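Local coordinates for uncharacterized protein YacP (Bacillus subtilis, PDB 5MQ8) that is an endoribonuclease that takes part in ribosome-dependent mRNA decay and belongs to the PIN-like NYN family, at residues V128-I131 with E132-E136. Numbering follows the deposited sequence.
Sequences VETI and ERRIE
I131 and I135 sit one turn apart on the buried side of helix 121-145. Their side chains meet branch to end: CG2 of I131 lies 3.7 Å from CD1 of I135. CG1 of I135 is anti to its own carbonyl carbon (chi1 -68°). That setting carries the I135 chain back over the preceding turn, with its CG1 3.4 Å from the I131 carbonyl O. O of I131 also accepts the backbone N-H of I135 (N to O 2.9 Å). I131 also packs on Y40 and Y43 of helix 23-44, while I135 reaches F161 of the second subunit. This side is therefore closely packed. E132 lies at its border. Its chain runs past the V128 carbonyl; the V128 carbonyl O accepts the N-H of E132, N to O 2.9 Å. Its carboxylate forms a salt bridge with K36.

The two arginines lie on the looser, solvent side. The R134 guanidinium is laid flat against the T130 methyl: CG2 of T130 stands over its centre, 3.5 Å from CZ of R134. T130 OG1 is hydrogen-bonded to the carbonyl O of R126, one turn back. R133 bends at chi3 (-75°) and folds back so that one guanidinium face covers the E129 carbonyl O, which lies 3.6 Å from CZ of R133. OE1 of E129 stays 4.8 Å from NH2 of R133, without contact. Successive i to i+4 backbone bonds and a split between apolar and charged faces mark this as a regular amphipathic alpha-helix, here one that follows the last sheet strand of the PIN-like domain.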
loop_
_atom_site.group_PDB
_atom_site.type_symbol
_atom_site.label_atom_id
_atom_site.label_comp_id
_atom_site.label_asym_id
_atom_site.label_seq_id
_atom_site.Cartn_x
_atom_site.Cartn_y
_atom_site.Cartn_z
ATOM N N VAL A 128 1.418 -10.238 -16.877
ATOM C CA VAL A 128 1.562 -9.840 -15.475
ATOM C C VAL A 128 2.125 -8.412 -15.356
ATOM O O VAL A 128 1.587 -7.619 -14.588
ATOM C CB VAL A 128 2.369 -10.897 -14.651
ATOM C CG1 VAL A 128 2.896 -10.324 -13.343
ATOM C CG2 VAL A 128 1.534 -12.151 -14.391
ATOM N N GLU A 129 3.185 -8.080 -16.122
ATOM C CA GLU A 129 3.798 -6.751 -16.082
ATOM C C GLU A 129 2.843 -5.634 -16.511
ATOM O O GLU A 129 2.829 -4.576 -15.875
ATOM C CB GLU A 129 5.114 -6.707 -16.868
ATOM C CG GLU A 129 6.240 -7.409 -16.123
ATOM C CD GLU A 129 7.576 -7.549 -16.833
ATOM O OE1 GLU A 129 7.596 -7.534 -18.086
ATOM O OE2 GLU A 129 8.600 -7.720 -16.132
ATOM N N THR A 130 2.011 -5.895 -17.537
ATOM C CA THR A 130 0.998 -4.954 -18.060
ATOM C C THR A 130 -0.102 -4.733 -17.009
ATOM O O THR A 130 -0.457 -3.585 -16.749
ATOM C CB THR A 130 0.429 -5.470 -19.419
ATOM O OG1 THR A 130 1.456 -5.537 -20.389
ATOM C CG2 THR A 130 -0.732 -4.668 -19.939
ATOM N N ILE A 131 -0.647 -5.840 -16.440
ATOM C CA ILE A 131 -1.698 -5.839 -15.406
ATOM C C ILE A 131 -1.233 -5.081 -14.144
ATOM O O ILE A 131 -1.984 -4.257 -13.632
ATOM C CB ILE A 131 -2.205 -7.280 -15.112
ATOM C CG1 ILE A 131 -3.048 -7.808 -16.292
ATOM C CG2 ILE A 131 -2.990 -7.354 -13.796
ATOM C CD1 ILE A 131 -3.318 -9.303 -16.316
ATOM N N GLU A 132 0.015 -5.313 -13.700
ATOM C CA GLU A 132 0.626 -4.637 -12.557
ATOM C C GLU A 132 0.604 -3.109 -12.751
ATOM O O GLU A 132 0.212 -2.377 -11.839
ATOM C CB GLU A 132 2.094 -5.055 -12.413
ATOM C CG GLU A 132 2.379 -6.192 -11.457
ATOM C CD GLU A 132 3.864 -6.376 -11.205
ATOM O OE1 GLU A 132 4.607 -6.619 -12.184
ATOM O OE2 GLU A 132 4.293 -6.230 -10.036
ATOM N N ARG A 133 1.080 -2.642 -13.924
ATOM C CA ARG A 133 1.162 -1.226 -14.278
ATOM C C ARG A 133 -0.203 -0.585 -14.382
ATOM O O ARG A 133 -0.356 0.559 -13.961
ATOM C CB ARG A 133 1.963 -1.026 -15.578
ATOM C CG ARG A 133 3.474 -1.086 -15.370
ATOM C CD ARG A 133 4.245 -0.652 -16.617
ATOM N NE ARG A 133 4.244 -1.674 -17.671
ATOM C CZ ARG A 133 5.183 -2.608 -17.821
ATOM N NH1 ARG A 133 6.215 -2.664 -16.986
ATOM N NH2 ARG A 133 5.096 -3.493 -18.805
ATOM N N ARG A 134 -1.189 -1.330 -14.911
ATOM C CA ARG A 134 -2.561 -0.876 -15.085
ATOM C C ARG A 134 -3.249 -0.702 -13.741
ATOM O O ARG A 134 -3.889 0.331 -13.523
ATOM C CB ARG A 134 -3.350 -1.837 -15.989
ATOM C CG ARG A 134 -3.812 -1.192 -17.295
ATOM C CD ARG A 134 -4.233 -2.212 -18.339
ATOM N NE ARG A 134 -3.569 -1.972 -19.625
ATOM C CZ ARG A 134 -3.574 -2.828 -20.643
ATOM N NH1 ARG A 134 -4.201 -3.991 -20.539
ATOM N NH2 ARG A 134 -2.938 -2.533 -21.768
ATOM N N ILE A 135 -3.113 -1.705 -12.830
ATOM C CA ILE A 135 -3.708 -1.646 -11.494
ATOM C C ILE A 135 -3.143 -0.447 -10.734
ATOM O O ILE A 135 -3.921 0.314 -10.161
ATOM C CB ILE A 135 -3.579 -2.984 -10.701
ATOM C CG1 ILE A 135 -4.433 -4.085 -11.338
ATOM C CG2 ILE A 135 -3.947 -2.799 -9.211
ATOM C CD1 ILE A 135 -4.163 -5.494 -10.787
ATOM N N GLU A 136 -1.805 -0.263 -10.784
ATOM C CA GLU A 136 -1.098 0.837 -10.125
ATOM C C GLU A 136 -1.592 2.198 -10.605
ATOM O O GLU A 136 -1.836 3.072 -9.771
ATOM C CB GLU A 136 0.418 0.720 -10.309
ATOM C CG GLU A 136 1.083 -0.221 -9.326
ATOM C CD GLU A 136 2.600 -0.265 -9.364
ATOM O OE1 GLU A 136 3.236 0.811 -9.466
ATOM O OE2 GLU A 136 3.153 -1.379 -9.228
#